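Local coordinates for protein ancestral congerin Con-anc (PDB 3AJY) that binds a galactose-glucose glycan, as expected of a galectin, and represents a reconstructed ancestor of the fish congerins, at residues Asp47-Tyr52 against Glu72-Asn77; Tyr85-Ile90 against Leu129-Leu134. All blocks are in the same frame, centred on the assembly; numbering follows the deposited sequence.

Contact 1 of 2, residues Asp47-Tyr52 against Glu72-Asn77; sequences DHRFNY and EQRSKN. With BGC (beta-D-glucopyranose), chain C; GAL (beta-D-galactopyranose), chain B.
Arg-49 and Arg-74 bring their guanidinium groups together around Glu-72 and the bound sugar, with Arg-49 NH2 3.5 Å from Arg-74 NH2. No hydrogen bond crosses directly between 47-52 and 72-77; the glycan bridges them. The Arg-49 side is the tight one. The Arg-49 chain bends at chi2 and chi3 (-125° and -92°), which turns Arg-49 NH1 back to Asp-47 OD2 at 3.0 Å. That salt bridge lies in the guanidinium plane and uses the anti lone pair of the carboxylate. One face of the group is covered by Tyr-52, whose CD2 sits over its centre. Arg-49 NH2 donates almost straight to glucose O3 at 2.7 Å. Glu-72 OE2 accepts from galactose O6 at 2.7 Å and from the same glucose O3, at a length too short to be trusted. The Arg-74 side is more exposed and looser. NH1 and NH2 both grip Glu-72 OE1, from one face of the carboxylate and above its plane. The bond from Arg-74 NH2 to glucose O2 is weak, at 3.3 Å. Asp-55 pairs with both arginines. Arg-30, His-45 and Asn-62 also hydrogen-bond galactose, and Trp-69 belongs to the same carbohydrate-binding site of the galectin fold.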
ATOM      1  N   ASP A  47       4.239  -9.865  16.233  1.00 29.51           N
ATOM      2  CA  ASP A  47       3.525  -9.192  17.325  1.00 29.38           C
ATOM      3  C   ASP A  47       4.522  -8.543  18.270  1.00 29.19           C
ATOM      4  O   ASP A  47       5.331  -9.232  18.894  1.00 29.56           O
ATOM      5  CB  ASP A  47       2.641 -10.196  18.091  1.00 28.81           C
ATOM      6  CG  ASP A  47       1.452  -9.535  18.811  1.00 30.43           C
ATOM      7  OD1 ASP A  47       1.023  -8.438  18.406  1.00 32.43           O
ATOM      8  OD2 ASP A  47       0.918 -10.134  19.783  1.00 29.22           O
ATOM      9  N   HIS A  48       4.475  -7.217  18.357  1.00 28.91           N
ATOM     10  CA  HIS A  48       5.380  -6.450  19.215  1.00 28.82           C
ATOM     11  C   HIS A  48       4.662  -6.129  20.494  1.00 28.61           C
ATOM     12  O   HIS A  48       3.806  -5.244  20.544  1.00 28.07           O
ATOM     13  CB  HIS A  48       5.818  -5.175  18.523  1.00 29.08           C
ATOM     14  CG  HIS A  48       6.243  -5.396  17.104  1.00 30.39           C
ATOM     15  ND1 HIS A  48       5.345  -5.443  16.057  1.00 29.08           N
ATOM     16  CD2 HIS A  48       7.465  -5.624  16.567  1.00 30.92           C
ATOM     17  CE1 HIS A  48       6.002  -5.662  14.930  1.00 33.22           C
ATOM     18  NE2 HIS A  48       7.290  -5.776  15.211  1.00 31.63           N
ATOM     19  N   ARG A  49       5.018  -6.868  21.528  1.00 28.66           N
ATOM     20  CA  ARG A  49       4.287  -6.821  22.777  1.00 28.89           C
ATOM     21  C   ARG A  49       5.057  -6.002  23.799  1.00 28.66           C
ATOM     22  O   ARG A  49       6.079  -6.443  24.334  1.00 27.83           O
ATOM     23  CB  ARG A  49       4.011  -8.240  23.285  1.00 28.67           C
ATOM     24  CG  ARG A  49       3.834  -9.229  22.177  1.00 32.02           C
ATOM     25  CD  ARG A  49       2.563 -10.020  22.183  1.00 34.33           C
ATOM     26  NE  ARG A  49       2.679 -11.277  22.883  1.00 35.95           N
ATOM     27  CZ  ARG A  49       2.055 -12.422  22.574  1.00 34.23           C
ATOM     28  NH1 ARG A  49       1.276 -12.558  21.508  1.00 35.88           N
ATOM     29  NH2 ARG A  49       2.239 -13.466  23.357  1.00 30.58           N
ATOM     30  N   PHE A  50       4.573  -4.793  24.042  1.00 29.01           N
ATOM     31  CA  PHE A  50       5.063  -3.988  25.134  1.00 29.62           C
ATOM     32  C   PHE A  50       4.711  -4.679  26.447  1.00 30.15           C
ATOM     33  O   PHE A  50       5.550  -4.829  27.338  1.00 30.04           O
ATOM     34  CB  PHE A  50       4.431  -2.601  25.077  1.00 29.99           C
ATOM     35  CG  PHE A  50       4.683  -1.884  23.776  1.00 31.18           C
ATOM     36  CD1 PHE A  50       3.797  -2.018  22.706  1.00 31.01           C
ATOM     37  CD2 PHE A  50       5.811  -1.089  23.617  1.00 32.17           C
ATOM     38  CE1 PHE A  50       4.027  -1.362  21.501  1.00 32.79           C
ATOM     39  CE2 PHE A  50       6.048  -0.432  22.419  1.00 30.70           C
ATOM     40  CZ  PHE A  50       5.169  -0.571  21.359  1.00 31.61           C
ATOM     41  N   ASN A  51       3.461  -5.120  26.550  1.00 30.65           N
ATOM     42  CA  ASN A  51       2.955  -5.681  27.786  1.00 31.98           C
ATOM     43  C   ASN A  51       1.771  -6.564  27.416  1.00 31.78           C
ATOM     44  O   ASN A  51       0.686  -6.043  27.179  1.00 31.54           O
ATOM     45  CB  ASN A  51       2.531  -4.533  28.731  1.00 32.85           C
ATOM     46  CG  ASN A  51       1.747  -5.016  29.951  1.00 35.87           C
ATOM     47  OD1 ASN A  51       2.167  -5.940  30.654  1.00 40.06           O
ATOM     48  ND2 ASN A  51       0.607  -4.374  30.213  1.00 38.18           N
ATOM     49  N   TYR A  52       2.000  -7.875  27.319  1.00 31.59           N
ATOM     50  CA  TYR A  52       0.931  -8.843  26.998  1.00 32.70           C
ATOM     51  C   TYR A  52       1.269 -10.133  27.737  1.00 32.40           C
ATOM     52  O   TYR A  52       2.212 -10.831  27.382  1.00 32.29           O
ATOM     53  CB  TYR A  52       0.795  -9.068  25.469  1.00 32.76           C
ATOM     54  CG  TYR A  52      -0.475  -9.799  25.017  1.00 34.29           C
ATOM     55  CD1 TYR A  52      -1.709  -9.145  25.000  1.00 34.85           C
ATOM     56  CD2 TYR A  52      -0.437 -11.127  24.589  1.00 35.15           C
ATOM     57  CE1 TYR A  52      -2.877  -9.804  24.586  1.00 34.76           C
ATOM     58  CE2 TYR A  52      -1.607 -11.800  24.177  1.00 33.06           C
ATOM     59  CZ  TYR A  52      -2.818 -11.122  24.180  1.00 34.33           C
ATOM     60  OH  TYR A  52      -3.997 -11.749  23.776  1.00 35.39           O
ATOM     61  N   GLU A  72       5.046 -20.572  18.394  1.00 33.70           N
ATOM     62  CA  GLU A  72       5.605 -19.220  18.548  1.00 33.36           C
ATOM     63  C   GLU A  72       7.128 -19.216  18.646  1.00 33.69           C
ATOM     64  O   GLU A  72       7.732 -20.173  19.117  1.00 34.02           O
ATOM     65  CB  GLU A  72       5.035 -18.506  19.787  1.00 33.14           C
ATOM     66  CG  GLU A  72       3.518 -18.574  19.906  1.00 33.38           C
ATOM     67  CD  GLU A  72       2.957 -17.865  21.135  1.00 32.37           C
ATOM     68  OE1 GLU A  72       3.504 -18.026  22.246  1.00 31.24           O
ATOM     69  OE2 GLU A  72       1.957 -17.145  20.986  1.00 31.84           O
ATOM     70  N   GLN A  73       7.726 -18.123  18.185  1.00 34.05           N
ATOM     71  CA  GLN A  73       9.141 -17.817  18.404  1.00 34.76           C
ATOM     72  C   GLN A  73       9.194 -16.432  19.031  1.00 34.38           C
ATOM     73  O   GLN A  73       8.298 -15.608  18.805  1.00 34.07           O
ATOM     74  CB  GLN A  73       9.929 -17.836  17.088  1.00 34.34           C
ATOM     75  CG  GLN A  73       9.816 -19.170  16.352  1.00 35.92           C
ATOM     76  CD  GLN A  73      10.913 -19.404  15.304  1.00 36.77           C
ATOM     77  OE1 GLN A  73      11.696 -18.497  14.959  1.00 35.53           O
ATOM     78  NE2 GLN A  73      10.962 -20.636  14.791  1.00 38.51           N
ATOM     79  N   ARG A  74      10.228 -16.183  19.823  1.00 34.13           N
ATOM     80  CA  ARG A  74      10.324 -14.939  20.557  1.00 34.43           C
ATOM     81  C   ARG A  74      11.659 -14.262  20.392  1.00 35.23           C
ATOM     82  O   ARG A  74      12.689 -14.921  20.208  1.00 34.66           O
ATOM     83  CB  ARG A  74      10.058 -15.170  22.042  1.00 34.11           C
ATOM     84  CG  ARG A  74       8.581 -15.315  22.339  1.00 33.57           C
ATOM     85  CD  ARG A  74       8.313 -15.522  23.814  1.00 31.22           C
ATOM     86  NE  ARG A  74       6.885 -15.353  24.115  1.00 29.41           N
ATOM     87  CZ  ARG A  74       5.925 -16.186  23.731  1.00 28.80           C
ATOM     88  NH1 ARG A  74       6.216 -17.258  23.002  1.00 27.14           N
ATOM     89  NH2 ARG A  74       4.655 -15.946  24.079  1.00 28.76           N
ATOM     90  N   SER A  75      11.626 -12.939  20.485  1.00 36.06           N
ATOM     91  CA  SER A  75      12.831 -12.144  20.474  1.00 37.32           C
ATOM     92  C   SER A  75      12.736 -10.980  21.461  1.00 38.23           C
ATOM     93  O   SER A  75      11.685 -10.342  21.588  1.00 37.46           O
ATOM     94  CB  SER A  75      13.103 -11.629  19.065  1.00 37.04           C
ATOM     95  OG  SER A  75      14.002 -10.543  19.105  1.00 38.18           O
ATOM     96  N   LYS A  76      13.850 -10.694  22.136  1.00 39.27           N
ATOM     97  CA  LYS A  76      13.919  -9.579  23.079  1.00 41.01           C
ATOM     98  C   LYS A  76      14.466  -8.283  22.462  1.00 41.92           C
ATOM     99  O   LYS A  76      14.576  -7.258  23.144  1.00 42.28           O
ATOM    100  CB  LYS A  76      14.712  -9.984  24.329  1.00 41.29           C
ATOM    101  CG  LYS A  76      13.997 -11.015  25.214  1.00 42.24           C
ATOM    102  CD  LYS A  76      12.949 -10.360  26.100  1.00 44.05           C
ATOM    103  CE  LYS A  76      12.342 -11.356  27.081  1.00 46.50           C
ATOM    104  NZ  LYS A  76      11.469 -12.394  26.431  1.00 46.84           N
ATOM    105  N   ASN A  77      14.794  -8.334  21.171  1.00 42.89           N
ATOM    106  CA  ASN A  77      15.097  -7.134  20.384  1.00 44.22           C
ATOM    107  C   ASN A  77      13.864  -6.267  20.253  1.00 43.90           C
ATOM    108  O   ASN A  77      12.977  -6.584  19.485  1.00 44.47           O
ATOM    109  CB  ASN A  77      15.540  -7.519  18.971  1.00 45.10           C
ATOM    110  CG  ASN A  77      16.991  -7.920  18.901  1.00 47.54           C
ATOM    111  OD1 ASN A  77      17.678  -8.035  19.930  1.00 49.92           O
ATOM    112  ND2 ASN A  77      17.478  -8.153  17.668  1.00 50.69           N
TER
HETATM  113  C2  BGC C   1       0.677 -17.433  24.534  1.00 36.36           C
HETATM  114  C3  BGC C   1       0.168 -16.235  23.748  1.00 35.72           C
HETATM  115  C4  BGC C   1      -1.155 -16.535  23.023  1.00 35.88           C
HETATM  116  C5  BGC C   1      -2.134 -17.142  24.040  1.00 36.85           C
HETATM  117  C6  BGC C   1      -3.517 -17.512  23.509  1.00 39.28           C
HETATM  118  C1  BGC C   1      -0.457 -17.939  25.415  1.00 35.99           C
HETATM  119  O1  BGC C   1      -0.029 -19.088  26.079  1.00 38.49           O
HETATM  120  O2  BGC C   1       1.776 -17.051  25.337  1.00 35.30           O
HETATM  121  O3  BGC C   1       1.184 -15.881  22.855  1.00 36.63           O
HETATM  122  O4  BGC C   1      -1.681 -15.315  22.549  1.00 35.74           O
HETATM  123  O5  BGC C   1      -1.542 -18.292  24.587  1.00 36.82           O
HETATM  124  O6  BGC C   1      -3.331 -18.406  22.434  1.00 43.31           O
HETATM  125  C1  GAL B   2      -1.949 -15.329  21.142  1.00 34.87           C
HETATM  126  C2  GAL B   2      -2.712 -14.046  20.834  1.00 34.60           C
HETATM  127  C3  GAL B   2      -2.954 -13.899  19.334  1.00 33.76           C
HETATM  128  C4  GAL B   2      -1.634 -14.075  18.570  1.00 33.60           C
HETATM  129  C5  GAL B   2      -0.965 -15.396  18.962  1.00 34.49           C
HETATM  130  C6  GAL B   2       0.372 -15.652  18.245  1.00 34.41           C
HETATM  131  O2  GAL B   2      -3.942 -14.057  21.519  1.00 36.51           O
HETATM  132  O3  GAL B   2      -3.495 -12.613  19.101  1.00 32.66           O
HETATM  133  O4  GAL B   2      -0.775 -12.987  18.856  1.00 32.55           O
HETATM  134  O5  GAL B   2      -0.766 -15.441  20.362  1.00 34.16           O
HETATM  135  O6  GAL B   2       0.860 -16.945  18.577  1.00 32.38           O

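Contact 2 of 2, residues Tyr85-Ile90 against Leu129-Leu134; sequences YFEITI and LTFVKL
Strands 85-90 and 129-134 run in the same direction but are not direct neighbours. Strand 18-24 lies between them and is antiparallel to both, so the two backbones stay well apart: Glu-87 CA is 9.6 Å from Phe-131 CA. No hydrogen bond joins the pair. Near its start, 129-134 carries a classic beta bulge, in which Thr-130 and Phe-131 both face Gly-21 of the middle strand. The gap is spanned by side chains reaching over that strand. Tyr-85 meets Phe-131 through its hydroxyl, with Tyr-85 OH 3.3 Å from Phe-131 CE1. The oxygen lies at the edge of the phenylalanine ring, near its plane, and the two side chains cross at about a right angle. With CG anti to the backbone N (chi1 179°), the Tyr-85 side chain brings its hydroxyl to that edge. The tyrosine hydroxyl is held in place by Glu-87, two residues on in its own strand. Tyr-85 OH donates to the anti lone pair of Glu-87 OE1 at 2.6 Å, in the plane of the tyrosine ring. Glu-87 OE1 also stands 4.3 Å from Phe-131 CZ, again at the ring edge. Leu-102 packs against Tyr-85 and Glu-87. Phe-131 meets Phe-131 of the second subunit. Residues 131-133 pair antiparallel with a strand of that subunit, so strand 127-134 carries the sheet across the dimer interface, while strand 85-92 is flanked by 18-24 and 96-101.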
ATOM      1  N   TYR A  85       6.873   6.673  15.987  1.00 33.12           N
ATOM      2  CA  TYR A  85       6.975   6.093  14.649  1.00 31.95           C
ATOM      3  C   TYR A  85       7.546   4.681  14.696  1.00 30.82           C
ATOM      4  O   TYR A  85       8.458   4.392  15.470  1.00 30.14           O
ATOM      5  CB  TYR A  85       7.851   6.993  13.759  1.00 32.61           C
ATOM      6  CG  TYR A  85       8.063   6.503  12.339  1.00 32.81           C
ATOM      7  CD1 TYR A  85       7.019   6.523  11.414  1.00 33.57           C
ATOM      8  CD2 TYR A  85       9.315   6.046  11.914  1.00 33.59           C
ATOM      9  CE1 TYR A  85       7.203   6.099  10.112  1.00 33.91           C
ATOM     10  CE2 TYR A  85       9.518   5.612  10.599  1.00 31.83           C
ATOM     11  CZ  TYR A  85       8.454   5.643   9.711  1.00 33.29           C
ATOM     12  OH  TYR A  85       8.613   5.226   8.425  1.00 32.43           O
ATOM     13  N   PHE A  86       6.975   3.785  13.895  1.00 29.89           N
ATOM     14  CA  PHE A  86       7.583   2.480  13.705  1.00 29.09           C
ATOM     15  C   PHE A  86       7.857   2.260  12.228  1.00 29.08           C
ATOM     16  O   PHE A  86       7.185   2.816  11.364  1.00 28.73           O
ATOM     17  CB  PHE A  86       6.722   1.350  14.278  1.00 29.12           C
ATOM     18  CG  PHE A  86       5.497   1.030  13.454  1.00 27.83           C
ATOM     19  CD1 PHE A  86       4.264   1.572  13.788  1.00 27.36           C
ATOM     20  CD2 PHE A  86       5.583   0.161  12.359  1.00 27.14           C
ATOM     21  CE1 PHE A  86       3.117   1.270  13.017  1.00 24.04           C
ATOM     22  CE2 PHE A  86       4.471  -0.139  11.580  1.00 27.30           C
ATOM     23  CZ  PHE A  86       3.221   0.437  11.906  1.00 26.94           C
ATOM     24  N   GLU A  87       8.857   1.450  11.931  1.00 28.80           N
ATOM     25  CA  GLU A  87       9.083   1.070  10.553  1.00 28.92           C
ATOM     26  C   GLU A  87       9.681  -0.316  10.498  1.00 28.46           C
ATOM     27  O   GLU A  87      10.587  -0.643  11.272  1.00 28.75           O
ATOM     28  CB  GLU A  87       9.960   2.085   9.826  1.00 29.62           C
ATOM     29  CG  GLU A  87       9.818   2.025   8.312  1.00 29.73           C
ATOM     30  CD  GLU A  87      10.913   2.820   7.601  1.00 32.27           C
ATOM     31  OE1 GLU A  87      10.836   4.064   7.608  1.00 29.87           O
ATOM     32  OE2 GLU A  87      11.844   2.196   7.045  1.00 32.85           O
ATOM     33  N   ILE A  88       9.158  -1.136   9.597  1.00 27.73           N
ATOM     34  CA  ILE A  88       9.585  -2.525   9.483  1.00 28.30           C
ATOM     35  C   ILE A  88       9.715  -2.896   8.017  1.00 28.50           C
ATOM     36  O   ILE A  88       8.866  -2.545   7.216  1.00 28.91           O
ATOM     37  CB  ILE A  88       8.576  -3.483  10.205  1.00 28.45           C
ATOM     38  CG1 ILE A  88       8.438  -3.095  11.679  1.00 28.94           C
ATOM     39  CG2 ILE A  88       9.013  -4.933  10.127  1.00 28.11           C
ATOM     40  CD1 ILE A  88       7.134  -3.601  12.330  1.00 28.03           C
ATOM     41  N   THR A  89      10.787  -3.590   7.658  1.00 29.15           N
ATOM     42  CA  THR A  89      10.943  -4.117   6.284  1.00 28.94           C
ATOM     43  C   THR A  89      11.072  -5.641   6.297  1.00 28.68           C
ATOM     44  O   THR A  89      11.830  -6.212   7.099  1.00 28.80           O
ATOM     45  CB  THR A  89      12.140  -3.458   5.549  1.00 28.89           C
ATOM     46  OG1 THR A  89      11.896  -2.049   5.427  1.00 29.67           O
ATOM     47  CG2 THR A  89      12.332  -4.035   4.147  1.00 29.72           C
ATOM     48  N   ILE A  90      10.324  -6.288   5.408  1.00 28.53           N
ATOM     49  CA  ILE A  90      10.240  -7.747   5.348  1.00 28.56           C
ATOM     50  C   ILE A  90      10.509  -8.219   3.927  1.00 28.85           C
ATOM     51  O   ILE A  90      10.013  -7.643   2.962  1.00 28.99           O
ATOM     52  CB  ILE A  90       8.820  -8.266   5.740  1.00 28.23           C
ATOM     53  CG1 ILE A  90       8.411  -7.758   7.135  1.00 28.65           C
ATOM     54  CG2 ILE A  90       8.791  -9.802   5.696  1.00 26.92           C
ATOM     55  CD1 ILE A  90       6.918  -7.976   7.470  1.00 28.27           C
ATOM     56  N   LEU A 129      -1.437   2.081  10.691  1.00 28.97           N
ATOM     57  CA  LEU A 129      -0.609   1.921   9.501  1.00 29.09           C
ATOM     58  C   LEU A 129      -0.721   3.180   8.661  1.00 28.74           C
ATOM     59  O   LEU A 129      -1.835   3.572   8.289  1.00 28.58           O
ATOM     60  CB  LEU A 129      -1.133   0.764   8.663  1.00 29.00           C
ATOM     61  CG  LEU A 129      -0.214  -0.227   7.917  1.00 30.20           C
ATOM     62  CD1 LEU A 129      -0.914  -0.611   6.621  1.00 27.08           C
ATOM     63  CD2 LEU A 129       1.218   0.209   7.669  1.00 28.87           C
ATOM     64  N   THR A 130       0.427   3.796   8.363  1.00 27.54           N
ATOM     65  CA  THR A 130       0.476   5.015   7.556  1.00 27.45           C
ATOM     66  C   THR A 130       0.784   4.686   6.103  1.00 26.92           C
ATOM     67  O   THR A 130       0.159   5.215   5.207  1.00 27.05           O
ATOM     68  CB  THR A 130       1.537   6.020   8.067  1.00 27.10           C
ATOM     69  OG1 THR A 130       1.314   6.318   9.441  1.00 29.53           O
ATOM     70  CG2 THR A 130       1.491   7.341   7.276  1.00 27.67           C
ATOM     71  N   PHE A 131       1.775   3.838   5.859  1.00 26.56           N
ATOM     72  CA  PHE A 131       2.128   3.569   4.485  1.00 26.46           C
ATOM     73  C   PHE A 131       2.627   2.152   4.278  1.00 26.13           C
ATOM     74  O   PHE A 131       3.039   1.461   5.212  1.00 25.60           O
ATOM     75  CB  PHE A 131       3.152   4.608   3.962  1.00 26.82           C
ATOM     76  CG  PHE A 131       4.543   4.368   4.455  1.00 26.75           C
ATOM     77  CD1 PHE A 131       5.049   5.092   5.515  1.00 26.62           C
ATOM     78  CD2 PHE A 131       5.338   3.384   3.871  1.00 27.88           C
ATOM     79  CE1 PHE A 131       6.348   4.857   5.986  1.00 28.04           C
ATOM     80  CE2 PHE A 131       6.632   3.141   4.344  1.00 27.78           C
ATOM     81  CZ  PHE A 131       7.127   3.870   5.399  1.00 26.93           C
ATOM     82  N   VAL A 132       2.542   1.727   3.025  1.00 26.41           N
ATOM     83  CA  VAL A 132       3.019   0.435   2.598  1.00 27.31           C
ATOM     84  C   VAL A 132       3.925   0.728   1.406  1.00 28.02           C
ATOM     85  O   VAL A 132       3.525   1.411   0.471  1.00 28.56           O
ATOM     86  CB  VAL A 132       1.846  -0.477   2.173  1.00 26.56           C
ATOM     87  CG1 VAL A 132       2.341  -1.852   1.787  1.00 26.05           C
ATOM     88  CG2 VAL A 132       0.817  -0.582   3.297  1.00 28.44           C
ATOM     89  N   LYS A 133       5.149   0.228   1.448  1.00 28.80           N
ATOM     90  CA  LYS A 133       6.052   0.401   0.331  1.00 29.06           C
ATOM     91  C   LYS A 133       6.494  -0.979  -0.149  1.00 28.25           C
ATOM     92  O   LYS A 133       6.775  -1.872   0.643  1.00 28.22           O
ATOM     93  CB  LYS A 133       7.234   1.298   0.727  1.00 28.94           C
ATOM     94  CG  LYS A 133       8.407   1.310  -0.284  1.00 31.87           C
ATOM     95  CD  LYS A 133       9.616   2.113   0.203  1.00 31.11           C
ATOM     96  CE  LYS A 133       9.359   3.596   0.087  1.00 34.20           C
ATOM     97  NZ  LYS A 133      10.535   4.388   0.546  1.00 35.92           N
ATOM     98  N   LEU A 134       6.529  -1.164  -1.459  1.00 27.92           N
ATOM     99  CA  LEU A 134       7.028  -2.404  -2.003  1.00 28.03           C
ATOM    100  C   LEU A 134       7.932  -2.113  -3.181  1.00 28.22           C
ATOM    101  O   LEU A 134       7.560  -1.353  -4.071  1.00 27.92           O
ATOM    102  CB  LEU A 134       5.866  -3.296  -2.444  1.00 27.85           C
ATOM    103  CG  LEU A 134       6.250  -4.691  -2.906  1.00 27.46           C
ATOM    104  CD1 LEU A 134       6.464  -5.598  -1.721  1.00 26.59           C
ATOM    105  CD2 LEU A 134       5.168  -5.209  -3.792  1.00 31.21           C
TER

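Contacts 1 and 2 belong to different sheets of the same beta-sandwich, with centres about 18 Å apart. Neither lies in the core: contact 1 is partly buried, contact 2 is at the surface. Contact 1 joins strands 41-52 and 68-75 of the six-stranded sheet, contact 2 strands 85-92 and 127-134 of the five-stranded one. Their chemistry follows their place. Contact 1 is charged and bridged by a bound disaccharide; contact 2 is mainly aromatic, with a single carboxylate, and borders the second subunit. The two meet inside the sandwich, where His-48 CE1 packs 3.5 Å from Ile-88 CD1. As in contact 2, one strand intervenes in contact 1, here 58-65.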